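Local coordinates for protein glutathione S-transferase (Acinetobacter baumannii, PDB 4MP4) that probably catalyses the conjugation of glutathione, through its thiol sulfur, to electrophilic substrates, at residues T23-L28 against I33-A38; T117-D122 against I178-A183; A156-G161 against I165-L170; Q194-P199 against K203-R208. All coordinates share one frame; numbering follows the deposited sequence.

In the fold
Four contacts illustrate how a glutathione transferase joins a thioredoxin-like N-terminal domain to an all-helical C-terminal one. Interaction 1 lies in the former, interactions 2, 3 and 4 in the latter. Interaction 1 touches two of these across the domain interface: F25 CG packs 3.3 Å from W204 CE3 of interaction 4, and V26 CG1 lies 3.6 Å from I165 CD1 of interaction 3. Interactions 3 and 4 also touch, with F158 CD1 3.3 Å from Q195 NE2. Interaction 2 touches none of the others; its nearest atoms are about 6 Å from interaction 4 and about 7 Å from interaction 3. No glutathione is bound; a sulfate ion, probably from the crystallisation liquor, lies about 4 Å from the L205 side chain.

Interaction 1: T23-L28 against I33-A38; sequences TVFVGL and IPFEIA
The F35 ring takes L28 on one face and F25 at its edge. L28 CD1 sits 3.6 Å from the ring centroid of F35, only 3° off the normal, a CH-pi contact centred over the face. At the rim, F25 CD2 lies in the F35 ring plane, 3.8 Å from F35 CZ. The two phenyl rings meet obliquely, their planes 85° apart. F35 CG is set between its own backbone N and carbonyl carbon (chi1 67°), which brings the ring over to the helix, and L28 adds its CB at 3.4 Å from F35 CE1. The other branch of L28 turns to I33, with L28 CD2 4.1 Å from I33 CG2, while I37 CD1 approaches F25 CD2 at 4.1 Å. One backbone bond spans the contact: I33 N gives its hydrogen almost straight to L28 O, 3.1 Å away, tying the chain that leads to strand 36-40 back to the helix. Beyond these side chains, F8 and L10 of strand 8-13 extend the apolar layer. The contact packs helix 19-30 against the chain entering strand 36-40, within the beta-alpha-beta unit 8-13, 19-30, 36-40 of the thioredoxin-like domain found in glutathione transferases.

Interaction 2: T117-D122 against I178-A183; sequences TERPTD and IQNGDA
R119 and N180 face each other with CA atoms 7.7 Å apart, each where a helix gives way to loop: R119 is the first residue to leave helical geometry after helix 113-118, and N180 precedes G181, whose positive phi completes a Schellman motif after helix 165-178. Across this gap R119 meets D182 side-on. Its NE donates to D182 OD2 at 2.6 Å and its NH2 to D182 OD1 at 2.8 Å, both bonds close to straight. Each carboxylate oxygen uses its syn lone pair, and the guanidinium and carboxylate planes are within 11° of coplanar, so the two charged groups form a flat, two-pronged salt bridge. A bend at chi2 (-72°) shapes the arginine chain that delivers this edge. N180 lies over one guanidinium face, its amide 28° from parallel, with ND2 2.9 Å above the plane and offset toward the rim. Proximity is not bonding here, since ND2 and the arginine nitrogens are all donors; the amide is held instead through N180 OD1, which is hydrogen-bonded to the backbone N of K129. The remaining arginine nitrogen, R119 NH1, reaches E118 O at 3.0 Å from above the carbonyl plane, and R119 NH2 has a second acceptor in T131 O. With all three nitrogens engaged, the guanidinium is fixed in rotation as well as in place, and the paired carboxylate probably offsets the cost of holding a buried positive charge between two chain segments distant in sequence.

Interaction 3: A156-G161 against I165-L170; sequences AEFLFG and IVDAEL
L159 supplies the apolar centre, spreading its two methyls over neighbouring residues of the helix. L159 CD1 meets V166 CG1 at 3.8 Å and L159 CD2 meets L170 CD2 at 3.9 Å, so the leucine fork bridges residues one helical turn apart. L170 approaches with its CG anti to the backbone N (chi1 179°), a setting that carries CD2 to L159. On the flank, the edge of the F160 ring nears V166, while L159 CB covers one face of that same ring. Outward from this core lies D167, whose side chain runs past that of L159 in the opposite direction. D167 OD1 accepts the backbone N-H of L159 at 2.9 Å through its syn lone pair, with an angle of 151°, and is also hydrogen-bonded to Y191 OH. D167 OD2 is bonded to S164 N, consistent with the S-x-x-D capping box familiar at the start of this helix in glutathione transferases. A water that donates to D167 OD2 accepts from F160 N, so the aspartate holds two successive loop amides, one directly and one through the water. The F158 ring lies beside the carboxylate, turned 68° from it, with F158 CD1 3.6 Å from D167 OD2. Around this site helix 186-196 brings Y191 to D167, L159 and L170, and Q195 to D167 and F158; helix 95-110 covers F160 and V166 through A101 and I104, and I165 reaches across to T23 and V26 on helix 19-30.

Interaction 4: Q194-P199 against K203-R208; sequences QQWQRP and KWLALR
The opening turn of helix 199-215, the last helix of the chain, is secured where P199 O accepts the backbone N-H of K203, four residues on. P199 O and K203 N are 2.8 Å apart, and the bond is noticeably bent at 141°. K203 runs its aliphatic stem alongside the same carbonyl, with K203 CB 3.5 Å from P199 O, before bends at chi3 and chi4 lead the ammonium end away. R198 holds the N-cap position just ahead of the proline, and its side chain points elsewhere, in a salt bridge with E30 and a cation-pi contact with W163. This is the corner at which helix 186-196 hands over to the C-terminal helix, and W196 meets L205 across it. L205 CD1 comes against the pyrrole part of the W196 indole, 3.3 Å from W196 NE1 and 3.6 Å from W196 CD1; the side chains cross at about a right angle, and the methyl meets the indole obliquely. With CG anti to its carbonyl carbon (chi1 -52°), L205 turns CD1 to the indole and keeps CD2 farther off, 4.2 Å from W196 NE1. Beyond the indole lie I124 of helix 122-125 and L172 of helix 165-178, while F125 touches L205.

Interaction 1: T23-L28 against I33-A38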
loop_
_atom_site.group_PDB
_atom_site.type_symbol
_atom_site.label_atom_id
_atom_site.label_comp_id
_atom_site.label_asym_id
_atom_site.label_seq_id
_atom_site.Cartn_x
_atom_site.Cartn_y
_atom_site.Cartn_z
ATOM N N THR A 23 -7.476 10.466 -5.841
ATOM C CA THR A 23 -6.142 10.262 -6.395
ATOM C C THR A 23 -6.132 9.648 -7.811
ATOM O O THR A 23 -5.339 10.053 -8.676
ATOM C CB THR A 23 -5.339 9.389 -5.431
ATOM O OG1 THR A 23 -5.240 10.071 -4.171
ATOM C CG2 THR A 23 -3.963 9.101 -5.971
ATOM N N VAL A 24 -7.020 8.688 -8.047
ATOM C CA VAL A 24 -7.162 8.090 -9.377
ATOM C C VAL A 24 -7.801 9.045 -10.395
ATOM O O VAL A 24 -7.375 9.108 -11.554
ATOM C CB VAL A 24 -7.954 6.772 -9.323
ATOM C CG1 VAL A 24 -8.159 6.207 -10.725
ATOM C CG2 VAL A 24 -7.235 5.770 -8.425
ATOM N N PHE A 25 -8.819 9.781 -9.962
ATOM C CA PHE A 25 -9.445 10.811 -10.792
ATOM C C PHE A 25 -8.390 11.798 -11.261
ATOM O O PHE A 25 -8.357 12.164 -12.456
ATOM C CB PHE A 25 -10.519 11.546 -9.988
ATOM C CG PHE A 25 -11.109 12.755 -10.680
ATOM C CD1 PHE A 25 -10.526 14.010 -10.549
ATOM C CD2 PHE A 25 -12.286 12.647 -11.403
ATOM C CE1 PHE A 25 -11.077 15.123 -11.173
ATOM C CE2 PHE A 25 -12.844 13.756 -12.022
ATOM C CZ PHE A 25 -12.241 15.000 -11.895
ATOM N N VAL A 26 -7.531 12.218 -10.323
ATOM C CA VAL A 26 -6.464 13.166 -10.646
ATOM C C VAL A 26 -5.504 12.552 -11.668
ATOM O O VAL A 26 -5.157 13.187 -12.672
ATOM C CB VAL A 26 -5.696 13.680 -9.394
ATOM C CG1 VAL A 26 -4.444 14.470 -9.805
ATOM C CG2 VAL A 26 -6.614 14.527 -8.496
ATOM N N GLY A 27 -5.118 11.298 -11.428
ATOM C CA GLY A 27 -4.255 10.575 -12.343
ATOM C C GLY A 27 -4.792 10.472 -13.759
ATOM O O GLY A 27 -4.064 10.685 -14.719
ATOM N N LEU A 28 -6.067 10.130 -13.894
ATOM C CA LEU A 28 -6.695 10.043 -15.209
ATOM C C LEU A 28 -6.668 11.387 -15.937
ATOM O O LEU A 28 -6.258 11.454 -17.085
ATOM C CB LEU A 28 -8.126 9.520 -15.087
ATOM C CG LEU A 28 -8.277 8.059 -14.635
ATOM C CD1 LEU A 28 -9.666 7.806 -14.023
ATOM C CD2 LEU A 28 -8.041 7.131 -15.820
ATOM N N ILE A 33 -6.653 10.755 -20.046
ATOM C CA ILE A 33 -7.411 9.583 -20.437
ATOM C C ILE A 33 -8.893 9.880 -20.273
ATOM O O ILE A 33 -9.328 10.313 -19.211
ATOM C CB ILE A 33 -7.018 8.375 -19.583
ATOM C CG1 ILE A 33 -5.533 8.069 -19.787
ATOM C CG2 ILE A 33 -7.885 7.181 -19.908
ATOM C CD1 ILE A 33 -4.934 7.193 -18.720
ATOM N N PRO A 34 -9.675 9.682 -21.340
ATOM C CA PRO A 34 -11.108 9.947 -21.225
ATOM C C PRO A 34 -11.739 8.822 -20.443
ATOM O O PRO A 34 -11.331 7.672 -20.620
ATOM C CB PRO A 34 -11.580 9.929 -22.680
ATOM C CG PRO A 34 -10.589 9.066 -23.382
ATOM C CD PRO A 34 -9.286 9.265 -22.699
ATOM N N PHE A 35 -12.704 9.139 -19.587
ATOM C CA PHE A 35 -13.317 8.125 -18.738
ATOM C C PHE A 35 -14.631 8.635 -18.207
ATOM O O PHE A 35 -14.869 9.838 -18.199
ATOM C CB PHE A 35 -12.397 7.771 -17.559
ATOM C CG PHE A 35 -12.213 8.893 -16.567
ATOM C CD1 PHE A 35 -11.282 9.882 -16.789
ATOM C CD2 PHE A 35 -12.970 8.946 -15.407
ATOM C CE1 PHE A 35 -11.108 10.914 -15.868
ATOM C CE2 PHE A 35 -12.798 9.967 -14.489
ATOM C CZ PHE A 35 -11.862 10.949 -14.720
ATOM N N GLU A 36 -15.468 7.713 -17.746
ATOM C CA GLU A 36 -16.763 8.042 -17.166
ATOM C C GLU A 36 -16.704 7.776 -15.673
ATOM O O GLU A 36 -15.994 6.868 -15.217
ATOM C CB GLU A 36 -17.883 7.189 -17.786
ATOM C CG GLU A 36 -17.952 7.221 -19.323
ATOM C CD GLU A 36 -18.725 6.041 -19.927
ATOM O OE1 GLU A 36 -18.888 5.003 -19.249
ATOM O OE2 GLU A 36 -19.168 6.148 -21.091
ATOM N N ILE A 37 -17.466 8.553 -14.914
ATOM C CA ILE A 37 -17.496 8.428 -13.468
ATOM C C ILE A 37 -18.863 7.936 -12.982
ATOM O O ILE A 37 -19.898 8.298 -13.536
ATOM C CB ILE A 37 -17.149 9.783 -12.799
ATOM C CG1 ILE A 37 -16.845 9.604 -11.311
ATOM C CG2 ILE A 37 -18.263 10.785 -12.979
ATOM C CD1 ILE A 37 -15.526 10.224 -10.900
ATOM N N ALA A 38 -18.871 7.111 -11.944
ATOM C CA ALA A 38 -20.123 6.700 -11.315
ATOM C C ALA A 38 -19.956 6.588 -9.797
ATOM O O ALA A 38 -18.835 6.531 -9.290
ATOM C CB ALA A 38 -20.619 5.381 -11.909
#

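Interaction 2: T117-D122 against I178-A183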
loop_
_atom_site.group_PDB
_atom_site.type_symbol
_atom_site.label_atom_id
_atom_site.label_comp_id
_atom_site.label_asym_id
_atom_site.label_seq_id
_atom_site.Cartn_x
_atom_site.Cartn_y
_atom_site.Cartn_z
ATOM N N THR A 117 -7.578 8.692 10.956
ATOM C CA THR A 117 -8.733 8.385 11.790
ATOM C C THR A 117 -9.325 9.644 12.446
ATOM O O THR A 117 -10.533 9.812 12.476
ATOM C CB THR A 117 -8.356 7.377 12.890
ATOM O OG1 THR A 117 -7.884 6.174 12.287
ATOM C CG2 THR A 117 -9.543 7.051 13.751
ATOM N N GLU A 118 -8.468 10.526 12.952
ATOM C CA GLU A 118 -8.916 11.662 13.756
ATOM C C GLU A 118 -9.213 12.885 12.899
ATOM O O GLU A 118 -9.792 13.865 13.371
ATOM C CB GLU A 118 -7.868 11.998 14.844
ATOM C CG GLU A 118 -7.705 10.883 15.910
ATOM C CD GLU A 118 -6.555 11.111 16.896
ATOM O OE1 GLU A 118 -6.306 12.262 17.309
ATOM O OE2 GLU A 118 -5.893 10.119 17.264
ATOM N N ARG A 119 -8.780 12.838 11.642
ATOM C CA ARG A 119 -9.043 13.923 10.713
ATOM C C ARG A 119 -9.465 13.340 9.378
ATOM O O ARG A 119 -8.702 13.385 8.406
ATOM C CB ARG A 119 -7.805 14.813 10.537
ATOM C CG ARG A 119 -7.342 15.544 11.805
ATOM C CD ARG A 119 -8.311 16.668 12.172
ATOM N NE ARG A 119 -7.850 17.484 13.290
ATOM C CZ ARG A 119 -8.272 17.344 14.545
ATOM N NH1 ARG A 119 -9.161 16.406 14.854
ATOM N NH2 ARG A 119 -7.799 18.144 15.495
ATOM N N PRO A 120 -10.687 12.777 9.326
ATOM C CA PRO A 120 -11.166 12.157 8.081
ATOM C C PRO A 120 -11.409 13.234 7.031
ATOM O O PRO A 120 -11.446 14.415 7.397
ATOM C CB PRO A 120 -12.473 11.470 8.507
ATOM C CG PRO A 120 -12.936 12.250 9.699
ATOM C CD PRO A 120 -11.680 12.700 10.413
ATOM N N THR A 121 -11.565 12.862 5.764
ATOM C CA THR A 121 -11.723 13.877 4.710
ATOM C C THR A 121 -12.970 14.769 4.867
ATOM O O THR A 121 -13.079 15.808 4.230
ATOM C CB THR A 121 -11.740 13.256 3.340
ATOM O OG1 THR A 121 -12.774 12.265 3.294
ATOM C CG2 THR A 121 -10.384 12.620 3.028
ATOM N N ASP A 122 -13.894 14.347 5.719
ATOM C CA ASP A 122 -15.027 15.156 6.164
ATOM C C ASP A 122 -14.576 16.552 6.619
ATOM O O ASP A 122 -15.262 17.542 6.376
ATOM C CB ASP A 122 -15.740 14.441 7.331
ATOM C CG ASP A 122 -16.133 13.019 6.990
ATOM O OD1 ASP A 122 -15.244 12.138 6.893
ATOM O OD2 ASP A 122 -17.345 12.769 6.819
ATOM N N ILE A 178 -4.805 21.329 7.856
ATOM C CA ILE A 178 -4.989 22.738 7.550
ATOM C C ILE A 178 -6.461 23.148 7.623
ATOM O O ILE A 178 -6.820 24.104 8.315
ATOM C CB ILE A 178 -4.412 23.067 6.165
ATOM C CG1 ILE A 178 -2.888 22.851 6.180
ATOM C CG2 ILE A 178 -4.760 24.486 5.772
ATOM C CD1 ILE A 178 -2.270 22.658 4.824
ATOM N N GLN A 179 -7.312 22.393 6.943
ATOM C CA GLN A 179 -8.715 22.753 6.831
ATOM C C GLN A 179 -9.454 22.589 8.145
ATOM O O GLN A 179 -10.534 23.160 8.325
ATOM C CB GLN A 179 -9.388 21.934 5.728
ATOM C CG GLN A 179 -8.784 22.203 4.376
ATOM C CD GLN A 179 -8.883 23.677 4.050
ATOM O OE1 GLN A 179 -9.879 24.300 4.377
ATOM N NE2 GLN A 179 -7.843 24.248 3.451
ATOM N N ASN A 180 -8.865 21.819 9.060
ATOM C CA ASN A 180 -9.474 21.588 10.361
ATOM C C ASN A 180 -9.045 22.609 11.406
ATOM O O ASN A 180 -9.639 22.696 12.474
ATOM C CB ASN A 180 -9.205 20.163 10.838
ATOM C CG ASN A 180 -10.113 19.747 11.997
ATOM O OD1 ASN A 180 -11.239 19.276 11.794
ATOM N ND2 ASN A 180 -9.624 19.916 13.210
ATOM N N GLY A 181 -8.023 23.395 11.093
ATOM C CA GLY A 181 -7.591 24.455 11.984
ATOM C C GLY A 181 -6.321 24.131 12.734
ATOM O O GLY A 181 -5.752 24.998 13.389
ATOM N N ASP A 182 -5.860 22.888 12.641
ATOM C CA ASP A 182 -4.670 22.454 13.378
ATOM C C ASP A 182 -3.436 23.238 12.928
ATOM O O ASP A 182 -3.436 23.853 11.861
ATOM C CB ASP A 182 -4.430 20.947 13.193
ATOM C CG ASP A 182 -5.608 20.101 13.641
ATOM O OD1 ASP A 182 -6.047 20.246 14.800
ATOM O OD2 ASP A 182 -6.102 19.288 12.832
ATOM N N ALA A 183 -2.383 23.193 13.740
ATOM C CA ALA A 183 -1.192 24.005 13.512
ATOM C C ALA A 183 -0.300 23.426 12.423
ATOM O O ALA A 183 0.162 22.287 12.527
ATOM C CB ALA A 183 -0.406 24.165 14.817
#

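Interaction 3: A156-G161 against I165-L170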
loop_
_atom_site.group_PDB
_atom_site.type_symbol
_atom_site.label_atom_id
_atom_site.label_comp_id
_atom_site.label_asym_id
_atom_site.label_seq_id
_atom_site.Cartn_x
_atom_site.Cartn_y
_atom_site.Cartn_z
ATOM N N ALA A 156 11.272 23.972 -2.541
ATOM C CA ALA A 156 10.812 23.277 -3.731
ATOM C C ALA A 156 9.343 23.581 -3.995
ATOM O O ALA A 156 8.560 23.800 -3.065
ATOM C CB ALA A 156 11.014 21.779 -3.570
ATOM N N GLU A 157 8.968 23.588 -5.266
ATOM C CA GLU A 157 7.576 23.782 -5.646
ATOM C C GLU A 157 6.845 22.422 -5.666
ATOM O O GLU A 157 5.686 22.323 -5.276
ATOM C CB GLU A 157 7.508 24.499 -6.997
ATOM C CG GLU A 157 6.129 24.571 -7.614
ATOM C CD GLU A 157 6.121 25.266 -8.975
ATOM O OE1 GLU A 157 7.186 25.785 -9.401
ATOM O OE2 GLU A 157 5.044 25.291 -9.619
ATOM N N PHE A 158 7.549 21.377 -6.097
ATOM C CA PHE A 158 7.035 20.004 -6.078
ATOM C C PHE A 158 8.027 19.079 -5.374
ATOM O O PHE A 158 9.167 19.460 -5.156
ATOM C CB PHE A 158 6.793 19.512 -7.499
ATOM C CG PHE A 158 5.834 20.363 -8.269
ATOM C CD1 PHE A 158 4.462 20.219 -8.091
ATOM C CD2 PHE A 158 6.294 21.317 -9.160
ATOM C CE1 PHE A 158 3.567 20.998 -8.798
ATOM C CE2 PHE A 158 5.405 22.099 -9.871
ATOM C CZ PHE A 158 4.039 21.939 -9.688
ATOM N N LEU A 159 7.592 17.870 -5.022
ATOM C CA LEU A 159 8.420 16.939 -4.249
ATOM C C LEU A 159 9.652 16.446 -4.996
ATOM O O LEU A 159 10.723 16.299 -4.410
ATOM C CB LEU A 159 7.586 15.725 -3.836
ATOM C CG LEU A 159 6.651 15.877 -2.638
ATOM C CD1 LEU A 159 5.726 14.659 -2.558
ATOM C CD2 LEU A 159 7.471 16.059 -1.358
ATOM N N PHE A 160 9.495 16.191 -6.290
ATOM C CA PHE A 160 10.509 15.493 -7.068
ATOM C C PHE A 160 10.914 16.252 -8.334
ATOM O O PHE A 160 11.233 15.646 -9.360
ATOM C CB PHE A 160 10.014 14.082 -7.414
ATOM C CG PHE A 160 9.664 13.264 -6.207
ATOM C CD1 PHE A 160 10.653 12.870 -5.313
ATOM C CD2 PHE A 160 8.348 12.920 -5.940
ATOM C CE1 PHE A 160 10.337 12.135 -4.176
ATOM C CE2 PHE A 160 8.029 12.184 -4.818
ATOM C CZ PHE A 160 9.026 11.788 -3.930
ATOM N N GLY A 161 10.912 17.577 -8.248
ATOM C CA GLY A 161 11.263 18.422 -9.380
ATOM C C GLY A 161 10.009 18.959 -10.032
ATOM O O GLY A 161 9.550 20.068 -9.740
ATOM N N ILE A 165 1.901 12.556 -9.011
ATOM C CA ILE A 165 0.644 12.260 -8.315
ATOM C C ILE A 165 0.829 12.326 -6.779
ATOM O O ILE A 165 -0.136 12.528 -6.029
ATOM C CB ILE A 165 0.077 10.883 -8.768
ATOM C CG1 ILE A 165 -1.379 10.685 -8.332
ATOM C CG2 ILE A 165 0.949 9.758 -8.282
ATOM C CD1 ILE A 165 -2.338 11.692 -8.926
ATOM N N VAL A 166 2.073 12.199 -6.318
ATOM C CA VAL A 166 2.345 12.176 -4.892
ATOM C C VAL A 166 2.214 13.589 -4.311
ATOM O O VAL A 166 1.949 13.759 -3.107
ATOM C CB VAL A 166 3.729 11.533 -4.557
ATOM C CG1 VAL A 166 3.904 11.399 -3.056
ATOM C CG2 VAL A 166 3.851 10.167 -5.182
ATOM N N ASP A 167 2.375 14.609 -5.160
ATOM C CA ASP A 167 2.121 15.973 -4.690
ATOM C C ASP A 167 0.657 16.098 -4.274
ATOM O O ASP A 167 0.336 16.675 -3.217
ATOM C CB ASP A 167 2.485 17.044 -5.727
ATOM C CG ASP A 167 3.998 17.146 -5.968
ATOM O OD1 ASP A 167 4.737 17.598 -5.040
ATOM O OD2 ASP A 167 4.438 16.783 -7.098
ATOM N N ALA A 168 -0.223 15.514 -5.083
ATOM C CA ALA A 168 -1.651 15.603 -4.819
ATOM C C ALA A 168 -2.011 14.806 -3.552
ATOM O O ALA A 168 -2.893 15.210 -2.779
ATOM C CB ALA A 168 -2.460 15.135 -6.032
ATOM N N GLU A 169 -1.301 13.703 -3.329
ATOM C CA GLU A 169 -1.572 12.833 -2.184
ATOM C C GLU A 169 -1.091 13.475 -0.879
ATOM O O GLU A 169 -1.760 13.379 0.151
ATOM C CB GLU A 169 -0.921 11.456 -2.366
ATOM C CG GLU A 169 -1.407 10.664 -3.572
ATOM C CD GLU A 169 -0.486 9.475 -3.917
ATOM O OE1 GLU A 169 0.636 9.423 -3.385
ATOM O OE2 GLU A 169 -0.878 8.599 -4.714
ATOM N N LEU A 170 0.072 14.126 -0.930
ATOM C CA LEU A 170 0.640 14.778 0.241
ATOM C C LEU A 170 -0.191 15.996 0.618
ATOM O O LEU A 170 -0.514 16.193 1.788
ATOM C CB LEU A 170 2.097 15.193 -0.014
ATOM C CG LEU A 170 2.819 15.909 1.139
ATOM C CD1 LEU A 170 2.980 14.997 2.363
ATOM C CD2 LEU A 170 4.177 16.412 0.691
HETATM O O HOH W 1 6.694 15.797 -7.551
#

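Interaction 4: Q194-P199 against K203-R208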
loop_
_atom_site.group_PDB
_atom_site.type_symbol
_atom_site.label_atom_id
_atom_site.label_comp_id
_atom_site.label_asym_id
_atom_site.label_seq_id
_atom_site.Cartn_x
_atom_site.Cartn_y
_atom_site.Cartn_z
ATOM N N GLN A 194 -1.025 25.641 -3.034
ATOM C CA GLN A 194 -0.646 25.638 -4.425
ATOM C C GLN A 194 -1.004 24.303 -5.070
ATOM O O GLN A 194 -1.530 24.263 -6.183
ATOM C CB GLN A 194 0.842 25.938 -4.574
ATOM C CG GLN A 194 1.351 25.619 -5.955
ATOM C CD GLN A 194 2.781 26.061 -6.184
ATOM O OE1 GLN A 194 3.348 25.805 -7.245
ATOM N NE2 GLN A 194 3.372 26.733 -5.195
ATOM N N GLN A 195 -0.734 23.207 -4.375
ATOM C CA GLN A 195 -1.097 21.908 -4.918
ATOM C C GLN A 195 -2.601 21.794 -5.158
ATOM O O GLN A 195 -3.037 21.175 -6.124
ATOM C CB GLN A 195 -0.581 20.769 -4.031
ATOM C CG GLN A 195 0.957 20.680 -4.009
ATOM C CD GLN A 195 1.571 20.685 -5.415
ATOM O OE1 GLN A 195 1.002 20.125 -6.347
ATOM N NE2 GLN A 195 2.732 21.317 -5.563
ATOM N N TRP A 196 -3.381 22.419 -4.280
ATOM C CA TRP A 196 -4.841 22.374 -4.347
ATOM C C TRP A 196 -5.382 23.143 -5.557
ATOM O O TRP A 196 -6.503 22.898 -6.000
ATOM C CB TRP A 196 -5.442 22.927 -3.039
ATOM C CG TRP A 196 -6.616 22.159 -2.538
ATOM C CD1 TRP A 196 -7.883 22.634 -2.330
ATOM C CD2 TRP A 196 -6.645 20.766 -2.185
ATOM N NE1 TRP A 196 -8.698 21.622 -1.868
ATOM C CE2 TRP A 196 -7.958 20.460 -1.767
ATOM C CE3 TRP A 196 -5.686 19.740 -2.184
ATOM C CZ2 TRP A 196 -8.343 19.186 -1.347
ATOM C CZ3 TRP A 196 -6.071 18.460 -1.759
ATOM C CH2 TRP A 196 -7.385 18.197 -1.362
ATOM N N GLN A 197 -4.582 24.071 -6.083
ATOM C CA GLN A 197 -5.002 24.920 -7.200
ATOM C C GLN A 197 -4.638 24.299 -8.532
ATOM O O GLN A 197 -4.946 24.846 -9.578
ATOM C CB GLN A 197 -4.379 26.320 -7.095
ATOM C CG GLN A 197 -4.851 27.101 -5.885
ATOM C CD GLN A 197 -6.334 27.439 -5.946
ATOM O OE1 GLN A 197 -6.875 27.736 -7.022
ATOM N NE2 GLN A 197 -7.003 27.401 -4.788
ATOM N N ARG A 198 -3.964 23.157 -8.484
ATOM C CA ARG A 198 -3.734 22.352 -9.676
ATOM C C ARG A 198 -5.105 22.096 -10.319
ATOM O O ARG A 198 -6.054 21.759 -9.616
ATOM C CB ARG A 198 -3.060 21.040 -9.269
ATOM C CG ARG A 198 -2.652 20.126 -10.400
ATOM C CD ARG A 198 -1.188 20.303 -10.732
ATOM N NE ARG A 198 -0.796 19.424 -11.824
ATOM C CZ ARG A 198 0.311 19.573 -12.544
ATOM N NH1 ARG A 198 1.149 20.568 -12.281
ATOM N NH2 ARG A 198 0.580 18.720 -13.524
ATOM N N PRO A 199 -5.221 22.311 -11.641
ATOM C CA PRO A 199 -6.485 22.165 -12.371
ATOM C C PRO A 199 -7.178 20.809 -12.210
ATOM O O PRO A 199 -8.405 20.785 -12.069
ATOM C CB PRO A 199 -6.075 22.399 -13.838
ATOM C CG PRO A 199 -4.925 23.320 -13.737
ATOM C CD PRO A 199 -4.175 22.914 -12.491
ATOM N N LYS A 203 -10.755 20.352 -10.663
ATOM C CA LYS A 203 -11.848 19.661 -11.373
ATOM C C LYS A 203 -12.587 18.654 -10.481
ATOM O O LYS A 203 -13.802 18.505 -10.598
ATOM C CB LYS A 203 -11.362 19.008 -12.680
ATOM C CG LYS A 203 -11.305 19.986 -13.857
ATOM C CD LYS A 203 -10.466 19.490 -15.049
ATOM C CE LYS A 203 -11.232 18.536 -15.964
ATOM N NZ LYS A 203 -12.480 19.119 -16.573
ATOM N N TRP A 204 -11.844 17.978 -9.603
ATOM C CA TRP A 204 -12.438 17.160 -8.544
ATOM C C TRP A 204 -13.377 17.983 -7.650
ATOM O O TRP A 204 -14.535 17.604 -7.443
ATOM C CB TRP A 204 -11.345 16.501 -7.677
ATOM C CG TRP A 204 -11.860 15.552 -6.599
ATOM C CD1 TRP A 204 -11.847 15.756 -5.247
ATOM C CD2 TRP A 204 -12.444 14.253 -6.793
ATOM N NE1 TRP A 204 -12.371 14.668 -4.589
ATOM C CE2 TRP A 204 -12.752 13.729 -5.513
ATOM C CE3 TRP A 204 -12.736 13.479 -7.926
ATOM C CZ2 TRP A 204 -13.338 12.474 -5.326
ATOM C CZ3 TRP A 204 -13.327 12.228 -7.746
ATOM C CH2 TRP A 204 -13.619 11.737 -6.450
ATOM N N LEU A 205 -12.872 19.103 -7.133
ATOM C CA LEU A 205 -13.620 19.928 -6.183
ATOM C C LEU A 205 -14.932 20.454 -6.756
ATOM O O LEU A 205 -15.930 20.559 -6.046
ATOM C CB LEU A 205 -12.758 21.084 -5.671
ATOM C CG LEU A 205 -11.395 20.635 -5.130
ATOM C CD1 LEU A 205 -10.632 21.815 -4.565
ATOM C CD2 LEU A 205 -11.556 19.547 -4.078
ATOM N N ALA A 206 -14.935 20.765 -8.043
ATOM C CA ALA A 206 -16.155 21.243 -8.694
ATOM C C ALA A 206 -17.112 20.071 -8.911
ATOM O O ALA A 206 -18.331 20.205 -8.732
ATOM C CB ALA A 206 -15.821 21.912 -10.019
ATOM N N LEU A 207 -16.540 18.924 -9.288
ATOM C CA LEU A 207 -17.319 17.733 -9.622
ATOM C C LEU A 207 -18.109 17.291 -8.412
ATOM O O LEU A 207 -19.264 16.925 -8.530
ATOM C CB LEU A 207 -16.424 16.590 -10.130
ATOM C CG LEU A 207 -17.094 15.222 -10.339
ATOM C CD1 LEU A 207 -18.118 15.269 -11.433
ATOM C CD2 LEU A 207 -16.074 14.127 -10.639
ATOM N N ARG A 208 -17.493 17.368 -7.243
ATOM C CA ARG A 208 -18.177 16.989 -6.010
ATOM C C ARG A 208 -19.532 17.682 -5.860
ATOM O O ARG A 208 -20.526 17.022 -5.601
ATOM C CB ARG A 208 -17.311 17.270 -4.797
ATOM C CG ARG A 208 -16.046 16.447 -4.701
ATOM C CD ARG A 208 -15.608 16.347 -3.247
ATOM N NE ARG A 208 -16.308 17.339 -2.431
ATOM C CZ ARG A 208 -17.103 17.056 -1.405
ATOM N NH1 ARG A 208 -17.289 15.803 -1.030
ATOM N NH2 ARG A 208 -17.700 18.034 -0.742
#